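Local atomic coordinates of cytosolic phospholipase A2 delta (PDB entry 5IZ5), a protein that hydrolyses glycerophospholipids at the sn-2 position in a calcium-dependent manner, releasing a fatty acid, with a preference for linoleic acid. Residues A682-L687 with H718-P723; Q688-Y693 with L699-V704. The protein carries 3 engineered substitutions. One frame throughout, in Å; residues are numbered along the deposited sequence.

Contact 1 (A682-L687 with H718-P723)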
ATOM      1  N   ALA B 682       9.318 -24.857  -9.285  1.00 72.54           N
ATOM      2  CA  ALA B 682       8.071 -24.813  -8.516  1.00 73.07           C
ATOM      3  C   ALA B 682       6.956 -23.975  -9.196  1.00 72.58           C
ATOM      4  O   ALA B 682       6.439 -22.997  -8.633  1.00 71.48           O
ATOM      5  CB  ALA B 682       8.349 -24.300  -7.108  1.00 72.76           C
ATOM      6  N   PRO B 683       6.568 -24.367 -10.414  1.00 70.62           N
ATOM      7  CA  PRO B 683       5.496 -23.710 -11.167  1.00 69.46           C
ATOM      8  C   PRO B 683       4.112 -23.720 -10.504  1.00 67.01           C
ATOM      9  O   PRO B 683       3.244 -22.955 -10.926  1.00 64.66           O
ATOM     10  CB  PRO B 683       5.438 -24.521 -12.463  1.00 71.11           C
ATOM     11  CG  PRO B 683       6.089 -25.823 -12.141  1.00 70.99           C
ATOM     12  CD  PRO B 683       7.163 -25.479 -11.169  1.00 70.41           C
ATOM     13  N   PHE B 684       3.899 -24.577  -9.502  1.00 65.47           N
ATOM     14  CA  PHE B 684       2.620 -24.630  -8.790  1.00 64.81           C
ATOM     15  C   PHE B 684       2.682 -24.003  -7.406  1.00 63.40           C
ATOM     16  O   PHE B 684       1.647 -23.879  -6.748  1.00 61.93           O
ATOM     17  CB  PHE B 684       2.131 -26.075  -8.664  1.00 65.22           C
ATOM     18  CG  PHE B 684       1.990 -26.770  -9.975  1.00 67.63           C
ATOM     19  CD1 PHE B 684       0.936 -26.464 -10.821  1.00 66.89           C
ATOM     20  CD2 PHE B 684       2.914 -27.727 -10.367  1.00 68.54           C
ATOM     21  CE1 PHE B 684       0.805 -27.105 -12.035  1.00 66.78           C
ATOM     22  CE2 PHE B 684       2.786 -28.373 -11.579  1.00 68.23           C
ATOM     23  CZ  PHE B 684       1.731 -28.063 -12.416  1.00 68.64           C
ATOM     24  N   GLU B 685       3.880 -23.604  -6.972  1.00 66.09           N
ATOM     25  CA  GLU B 685       4.084 -23.089  -5.618  1.00 66.77           C
ATOM     26  C   GLU B 685       3.188 -21.889  -5.342  1.00 65.41           C
ATOM     27  O   GLU B 685       2.433 -21.889  -4.370  1.00 64.76           O
ATOM     28  CB  GLU B 685       5.553 -22.702  -5.409  1.00 72.08           C
ATOM     29  CG  GLU B 685       5.879 -22.149  -4.024  1.00 75.12           C
ATOM     30  CD  GLU B 685       7.341 -21.766  -3.837  1.00 76.59           C
ATOM     31  OE1 GLU B 685       8.208 -22.108  -4.678  1.00 76.28           O
ATOM     32  OE2 GLU B 685       7.623 -21.128  -2.807  1.00 78.86           O
ATOM     33  N   ALA B 686       3.271 -20.880  -6.207  1.00 64.23           N
ATOM     34  CA  ALA B 686       2.485 -19.663  -6.056  1.00 65.13           C
ATOM     35  C   ALA B 686       0.997 -19.982  -5.991  1.00 64.15           C
ATOM     36  O   ALA B 686       0.318 -19.493  -5.101  1.00 65.40           O
ATOM     37  CB  ALA B 686       2.773 -18.678  -7.190  1.00 66.90           C
ATOM     38  N   LEU B 687       0.501 -20.805  -6.922  1.00 62.57           N
ATOM     39  CA  LEU B 687      -0.926 -21.158  -6.953  1.00 62.44           C
ATOM     40  C   LEU B 687      -1.358 -21.856  -5.663  1.00 59.33           C
ATOM     41  O   LEU B 687      -2.441 -21.592  -5.154  1.00 54.17           O
ATOM     42  CB  LEU B 687      -1.291 -22.039  -8.164  1.00 63.80           C
ATOM     43  CG  LEU B 687      -2.160 -21.435  -9.278  1.00 65.16           C
ATOM     44  CD1 LEU B 687      -2.543 -22.534 -10.256  1.00 66.27           C
ATOM     45  CD2 LEU B 687      -3.420 -20.768  -8.748  1.00 65.42           C
ATOM     46  N   HIS B 718      -2.699 -26.255 -17.269  1.00 54.87           N
ATOM     47  CA  HIS B 718      -3.361 -27.081 -16.266  1.00 54.84           C
ATOM     48  C   HIS B 718      -4.652 -26.442 -15.804  1.00 53.97           C
ATOM     49  O   HIS B 718      -4.677 -25.258 -15.467  1.00 52.76           O
ATOM     50  CB  HIS B 718      -2.472 -27.249 -15.044  1.00 56.16           C
ATOM     51  CG  HIS B 718      -1.223 -28.021 -15.308  1.00 58.01           C
ATOM     52  ND1 HIS B 718      -1.049 -29.324 -14.890  1.00 59.98           N
ATOM     53  CD2 HIS B 718      -0.082 -27.673 -15.944  1.00 60.38           C
ATOM     54  CE1 HIS B 718       0.150 -29.742 -15.257  1.00 61.29           C
ATOM     55  NE2 HIS B 718       0.755 -28.758 -15.896  1.00 61.37           N
ATOM     56  N   LEU B 719      -5.710 -27.245 -15.755  1.00 54.34           N
ATOM     57  CA  LEU B 719      -7.021 -26.788 -15.319  1.00 54.81           C
ATOM     58  C   LEU B 719      -7.232 -27.090 -13.846  1.00 54.86           C
ATOM     59  O   LEU B 719      -7.066 -28.231 -13.413  1.00 53.62           O
ATOM     60  CB  LEU B 719      -8.116 -27.479 -16.140  1.00 54.49           C
ATOM     61  CG  LEU B 719      -9.566 -27.217 -15.725  1.00 55.21           C
ATOM     62  CD1 LEU B 719      -9.963 -25.781 -16.018  1.00 54.94           C
ATOM     63  CD2 LEU B 719     -10.496 -28.177 -16.445  1.00 56.08           C
ATOM     64  N   PHE B 720      -7.594 -26.066 -13.079  1.00 56.40           N
ATOM     65  CA  PHE B 720      -7.990 -26.245 -11.691  1.00 57.14           C
ATOM     66  C   PHE B 720      -9.369 -25.660 -11.521  1.00 59.76           C
ATOM     67  O   PHE B 720      -9.553 -24.451 -11.643  1.00 61.87           O
ATOM     68  CB  PHE B 720      -6.990 -25.586 -10.753  1.00 55.58           C
ATOM     69  CG  PHE B 720      -5.622 -26.204 -10.821  1.00 55.65           C
ATOM     70  CD1 PHE B 720      -5.383 -27.447 -10.246  1.00 54.77           C
ATOM     71  CD2 PHE B 720      -4.581 -25.563 -11.481  1.00 54.97           C
ATOM     72  CE1 PHE B 720      -4.125 -28.025 -10.311  1.00 55.33           C
ATOM     73  CE2 PHE B 720      -3.323 -26.135 -11.551  1.00 55.36           C
ATOM     74  CZ  PHE B 720      -3.094 -27.369 -10.967  1.00 56.61           C
ATOM     75  N   SER B 721     -10.333 -26.532 -11.250  1.00 62.57           N
ATOM     76  CA  SER B 721     -11.726 -26.153 -11.218  1.00 64.94           C
ATOM     77  C   SER B 721     -12.538 -27.125 -10.369  1.00 69.01           C
ATOM     78  O   SER B 721     -12.327 -28.339 -10.408  1.00 70.15           O
ATOM     79  CB  SER B 721     -12.267 -26.093 -12.650  1.00 65.23           C
ATOM     80  OG  SER B 721     -13.445 -26.847 -12.815  1.00 65.27           O
ATOM     81  N   ASP B 722     -13.477 -26.572  -9.614  1.00 75.54           N
ATOM     82  CA  ASP B 722     -14.318 -27.345  -8.707  1.00 80.83           C
ATOM     83  C   ASP B 722     -15.771 -27.128  -9.123  1.00 84.61           C
ATOM     84  O   ASP B 722     -16.413 -26.178  -8.677  1.00 86.05           O
ATOM     85  CB  ASP B 722     -14.078 -26.935  -7.243  1.00 82.84           C
ATOM     86  CG  ASP B 722     -12.860 -27.615  -6.626  1.00 84.84           C
ATOM     87  OD1 ASP B 722     -12.147 -28.358  -7.338  1.00 86.17           O
ATOM     88  OD2 ASP B 722     -12.608 -27.392  -5.419  1.00 88.02           O
ATOM     89  N   PRO B 723     -16.295 -28.001 -10.003  1.00 89.19           N
ATOM     90  CA  PRO B 723     -17.682 -27.826 -10.450  1.00 91.54           C
ATOM     91  C   PRO B 723     -18.710 -27.934  -9.313  1.00 93.00           C
ATOM     92  O   PRO B 723     -19.811 -27.400  -9.429  1.00 92.04           O
ATOM     93  CB  PRO B 723     -17.868 -28.948 -11.478  1.00 90.74           C
ATOM     94  CG  PRO B 723     -16.844 -29.968 -11.125  1.00 91.83           C
ATOM     95  CD  PRO B 723     -15.670 -29.192 -10.608  1.00 90.77           C
TER
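The ring of Phe-684 stands edge-on over the imidazole of His-718 in a T-shaped stack, with centroids 4.9 Å apart and planes at 86°. Its CZ is the atom that points in, sitting over the centre of the imidazole, and Phe-684 CZ lies 3.7 Å from His-718 CE1. Beside this pair, Phe-684 CE1 reaches the edge of the Phe-720 ring, 4.1 Å from Phe-720 CZ. Leu-687, three residues further along and inside the helix, completes the cluster, its CD1 branch 3.9 Å from Phe-720 CD2. His-718 and Phe-720 project from the same face of strand 718-720, and both place CG anti to the carbonyl carbon (chi1 -66° and -64°), which sends the two rings side by side toward the helix start. A hydrogen bond from Arg-715 N to His-718 NE2 helps to hold the imidazole in this orientation. Replacing His-718 with alanine removes the ring, which would probably leave the Arg-715 amide without its acceptor and the Phe-684 edge with nothing to face. Further out, Pro-706 touches Phe-684, while Leu-731 and His-733 of strand 730-734 line Leu-687. The arrangement is a helix start packed through apolar and aromatic side chains onto the sheet of the alpha/beta-hydrolase catalytic domain.

Contact 2 (Q688-Y693 with L699-V704)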
ATOM      1  N   GLN B 688      -0.509 -22.745  -5.149  1.00 61.05           N
ATOM      2  CA  GLN B 688      -0.817 -23.500  -3.923  1.00 63.01           C
ATOM      3  C   GLN B 688      -0.847 -22.633  -2.675  1.00 62.69           C
ATOM      4  O   GLN B 688      -1.721 -22.801  -1.812  1.00 57.65           O
ATOM      5  CB  GLN B 688       0.166 -24.655  -3.727  1.00 64.93           C
ATOM      6  CG  GLN B 688      -0.109 -25.805  -4.673  1.00 67.56           C
ATOM      7  CD  GLN B 688       0.825 -26.980  -4.486  1.00 70.59           C
ATOM      8  OE1 GLN B 688       2.042 -26.816  -4.359  1.00 74.86           O
ATOM      9  NE2 GLN B 688       0.259 -28.178  -4.463  1.00 72.67           N
ATOM     10  N   GLN B 689       0.094 -21.697  -2.589  1.00 66.23           N
ATOM     11  CA  GLN B 689       0.136 -20.787  -1.461  1.00 67.66           C
ATOM     12  C   GLN B 689      -1.092 -19.910  -1.520  1.00 63.92           C
ATOM     13  O   GLN B 689      -1.738 -19.698  -0.491  1.00 65.84           O
ATOM     14  CB  GLN B 689       1.374 -19.904  -1.508  1.00 72.71           C
ATOM     15  CG  GLN B 689       2.697 -20.664  -1.602  1.00 76.88           C
ATOM     16  CD  GLN B 689       3.801 -20.016  -0.797  1.00 82.97           C
ATOM     17  OE1 GLN B 689       4.749 -19.472  -1.365  1.00 87.77           O
ATOM     18  NE2 GLN B 689       3.682 -20.051   0.527  1.00 86.40           N
ATOM     19  N   THR B 690      -1.429 -19.410  -2.717  1.00 58.82           N
ATOM     20  CA  THR B 690      -2.643 -18.593  -2.837  1.00 57.65           C
ATOM     21  C   THR B 690      -3.882 -19.391  -2.429  1.00 56.16           C
ATOM     22  O   THR B 690      -4.759 -18.846  -1.782  1.00 57.51           O
ATOM     23  CB  THR B 690      -2.883 -17.814  -4.166  1.00 58.00           C
ATOM     24  OG1 THR B 690      -4.201 -18.102  -4.653  1.00 58.94           O
ATOM     25  CG2 THR B 690      -1.868 -18.098  -5.230  1.00 58.48           C
ATOM     26  N   GLU B 691      -3.950 -20.674  -2.785  1.00 59.42           N
ATOM     27  CA  GLU B 691      -5.098 -21.503  -2.398  1.00 58.03           C
ATOM     28  C   GLU B 691      -5.221 -21.612  -0.877  1.00 57.18           C
ATOM     29  O   GLU B 691      -6.306 -21.453  -0.325  1.00 56.20           O
ATOM     30  CB  GLU B 691      -5.019 -22.904  -3.003  1.00 60.87           C
ATOM     31  CG  GLU B 691      -6.314 -23.699  -2.765  1.00 62.77           C
ATOM     32  CD  GLU B 691      -6.233 -24.656  -1.592  1.00 64.57           C
ATOM     33  OE1 GLU B 691      -5.242 -25.412  -1.503  1.00 67.34           O
ATOM     34  OE2 GLU B 691      -7.174 -24.654  -0.763  1.00 64.75           O
ATOM     35  N   LEU B 692      -4.109 -21.905  -0.210  1.00 59.96           N
ATOM     36  CA  LEU B 692      -4.074 -21.937   1.258  1.00 64.04           C
ATOM     37  C   LEU B 692      -4.469 -20.594   1.850  1.00 67.59           C
ATOM     38  O   LEU B 692      -5.246 -20.523   2.803  1.00 67.03           O
ATOM     39  CB  LEU B 692      -2.669 -22.275   1.771  1.00 64.78           C
ATOM     40  CG  LEU B 692      -2.545 -23.462   2.746  1.00 65.96           C
ATOM     41  CD1 LEU B 692      -1.140 -23.555   3.326  1.00 66.14           C
ATOM     42  CD2 LEU B 692      -3.555 -23.355   3.885  1.00 65.94           C
ATOM     43  N   TYR B 693      -3.909 -19.533   1.280  1.00 71.19           N
ATOM     44  CA  TYR B 693      -4.187 -18.168   1.705  1.00 74.98           C
ATOM     45  C   TYR B 693      -5.691 -17.875   1.612  1.00 73.68           C
ATOM     46  O   TYR B 693      -6.278 -17.369   2.568  1.00 77.08           O
ATOM     47  CB  TYR B 693      -3.355 -17.218   0.840  1.00 80.11           C
ATOM     48  CG  TYR B 693      -3.199 -15.791   1.318  1.00 84.69           C
ATOM     49  CD1 TYR B 693      -2.249 -15.455   2.286  1.00 86.56           C
ATOM     50  CD2 TYR B 693      -3.941 -14.764   0.748  1.00 86.54           C
ATOM     51  CE1 TYR B 693      -2.076 -14.144   2.704  1.00 87.88           C
ATOM     52  CE2 TYR B 693      -3.775 -13.452   1.157  1.00 89.00           C
ATOM     53  CZ  TYR B 693      -2.845 -13.146   2.133  1.00 88.62           C
ATOM     54  OH  TYR B 693      -2.689 -11.837   2.523  1.00 87.08           O
ATOM     55  N   LEU B 699     -12.309 -17.677   1.232  1.00 76.58           N
ATOM     56  CA  LEU B 699     -12.513 -17.228  -0.143  1.00 76.81           C
ATOM     57  C   LEU B 699     -12.600 -18.444  -1.055  1.00 75.13           C
ATOM     58  O   LEU B 699     -11.686 -19.268  -1.049  1.00 74.34           O
ATOM     59  CB  LEU B 699     -11.354 -16.327  -0.576  1.00 76.52           C
ATOM     60  CG  LEU B 699     -11.185 -15.023   0.210  1.00 76.15           C
ATOM     61  CD1 LEU B 699     -10.012 -14.228  -0.335  1.00 74.12           C
ATOM     62  CD2 LEU B 699     -12.455 -14.183   0.171  1.00 76.33           C
ATOM     63  N   PRO B 700     -13.700 -18.574  -1.832  1.00 73.25           N
ATOM     64  CA  PRO B 700     -13.819 -19.771  -2.661  1.00 72.19           C
ATOM     65  C   PRO B 700     -12.770 -19.838  -3.763  1.00 72.05           C
ATOM     66  O   PRO B 700     -12.618 -18.907  -4.555  1.00 75.66           O
ATOM     67  CB  PRO B 700     -15.231 -19.684  -3.252  1.00 73.66           C
ATOM     68  CG  PRO B 700     -15.660 -18.271  -3.086  1.00 74.07           C
ATOM     69  CD  PRO B 700     -14.908 -17.734  -1.896  1.00 74.60           C
ATOM     70  N   PHE B 701     -12.058 -20.954  -3.798  1.00 70.36           N
ATOM     71  CA  PHE B 701     -10.967 -21.147  -4.721  1.00 66.64           C
ATOM     72  C   PHE B 701     -10.805 -22.656  -4.931  1.00 66.51           C
ATOM     73  O   PHE B 701     -10.927 -23.415  -3.969  1.00 67.15           O
ATOM     74  CB  PHE B 701      -9.705 -20.545  -4.107  1.00 64.69           C
ATOM     75  CG  PHE B 701      -8.579 -20.444  -5.060  1.00 64.02           C
ATOM     76  CD1 PHE B 701      -8.459 -19.342  -5.881  1.00 64.04           C
ATOM     77  CD2 PHE B 701      -7.650 -21.462  -5.157  1.00 61.22           C
ATOM     78  CE1 PHE B 701      -7.420 -19.246  -6.777  1.00 63.53           C
ATOM     79  CE2 PHE B 701      -6.615 -21.378  -6.050  1.00 60.19           C
ATOM     80  CZ  PHE B 701      -6.498 -20.268  -6.859  1.00 62.50           C
ATOM     81  N   PRO B 702     -10.553 -23.105  -6.181  1.00 66.65           N
ATOM     82  CA  PRO B 702     -10.471 -24.551  -6.417  1.00 65.88           C
ATOM     83  C   PRO B 702      -9.237 -25.176  -5.797  1.00 63.84           C
ATOM     84  O   PRO B 702      -8.245 -24.492  -5.539  1.00 62.78           O
ATOM     85  CB  PRO B 702     -10.379 -24.664  -7.944  1.00 64.96           C
ATOM     86  CG  PRO B 702      -9.781 -23.375  -8.371  1.00 65.32           C
ATOM     87  CD  PRO B 702     -10.323 -22.343  -7.420  1.00 66.32           C
ATOM     88  N   ARG B 703      -9.309 -26.479  -5.573  1.00 63.19           N
ATOM     89  CA  ARG B 703      -8.166 -27.229  -5.096  1.00 61.15           C
ATOM     90  C   ARG B 703      -7.078 -27.203  -6.157  1.00 58.49           C
ATOM     91  O   ARG B 703      -7.362 -27.297  -7.346  1.00 56.90           O
ATOM     92  CB  ARG B 703      -8.560 -28.675  -4.783  1.00 63.08           C
ATOM     93  CG  ARG B 703      -9.731 -28.799  -3.828  1.00 65.12           C
ATOM     94  CD  ARG B 703      -9.790 -30.164  -3.202  1.00 67.97           C
ATOM     95  NE  ARG B 703     -10.870 -30.213  -2.223  1.00 69.29           N
ATOM     96  CZ  ARG B 703     -12.047 -30.816  -2.385  1.00 69.98           C
ATOM     97  NH1 ARG B 703     -12.354 -31.462  -3.508  1.00 72.66           N
ATOM     98  NH2 ARG B 703     -12.934 -30.770  -1.398  1.00 69.62           N
ATOM     99  N   VAL B 704      -5.836 -27.061  -5.714  1.00 58.10           N
ATOM    100  CA  VAL B 704      -4.679 -27.081  -6.595  1.00 59.11           C
ATOM    101  C   VAL B 704      -3.881 -28.304  -6.196  1.00 62.65           C
ATOM    102  O   VAL B 704      -3.003 -28.236  -5.323  1.00 65.08           O
ATOM    103  CB  VAL B 704      -3.836 -25.794  -6.475  1.00 59.22           C
ATOM    104  CG1 VAL B 704      -2.599 -25.861  -7.356  1.00 58.28           C
ATOM    105  CG2 VAL B 704      -4.669 -24.581  -6.854  1.00 59.48           C
TER
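The loop after helix 685-696 runs back, antiparallel to it, along one side within the catalytic domain. Phe-701 and Val-704 are the two apolar side chains that the returning segment turns to the helix. In Phe-701, CG is anti to the backbone N (chi1 -169°), which directs the ring at the helix, where Glu-691 CG comes within 3.5 Å of Phe-701 CD2. Glu-691 touches with CB and CG, then bends at chi2; its carboxylate, only 17° from the ring plane, reaches on to a salt bridge with Arg-695. Over one ring face lies Thr-690 OG1, 3.9 Å from Phe-701 CZ, while Pro-702 CD packs on the opposite face toward the rim. At the other end, Gln-688 CG rests 3.7 Å from Val-704 CG1, and the extended chain beyond carries Gln-688 NE2 to Val-704 O, a weak hydrogen bond of 3.4 Å but nearly straight at 167°. Leu-687 and Leu-731 also touch Phe-701. The contact therefore relies on the aliphatic parts of polar side chains, with little directional bonding: the weak hydrogen bond from the Gln-688 side-chain amide adds modestly, and Thr-690 OG1, buried against an aromatic face, finds no polar partner in the model.

From the N terminus, the chain leaves strand 672-676, passes through 682-687 into helix 685-696 and continues directly into 688-693. Contact 2 closes first, around the five residues between Tyr-693 and Leu-699. The chain then runs through helix 708-712 to strand 718-720, where contact 1 closes a loop of thirty residues with contact 2 nested inside it. The two meet: Leu-687 CD2 lies 3.6 Å from Phe-701 CZ, and Phe-720 O is 3.5 Å from Pro-702 CG. Together they tie one helix to its returning loop and to strand 718-720, which pairs antiparallel with strand 730-734, itself the parallel neighbour of strand 672-676.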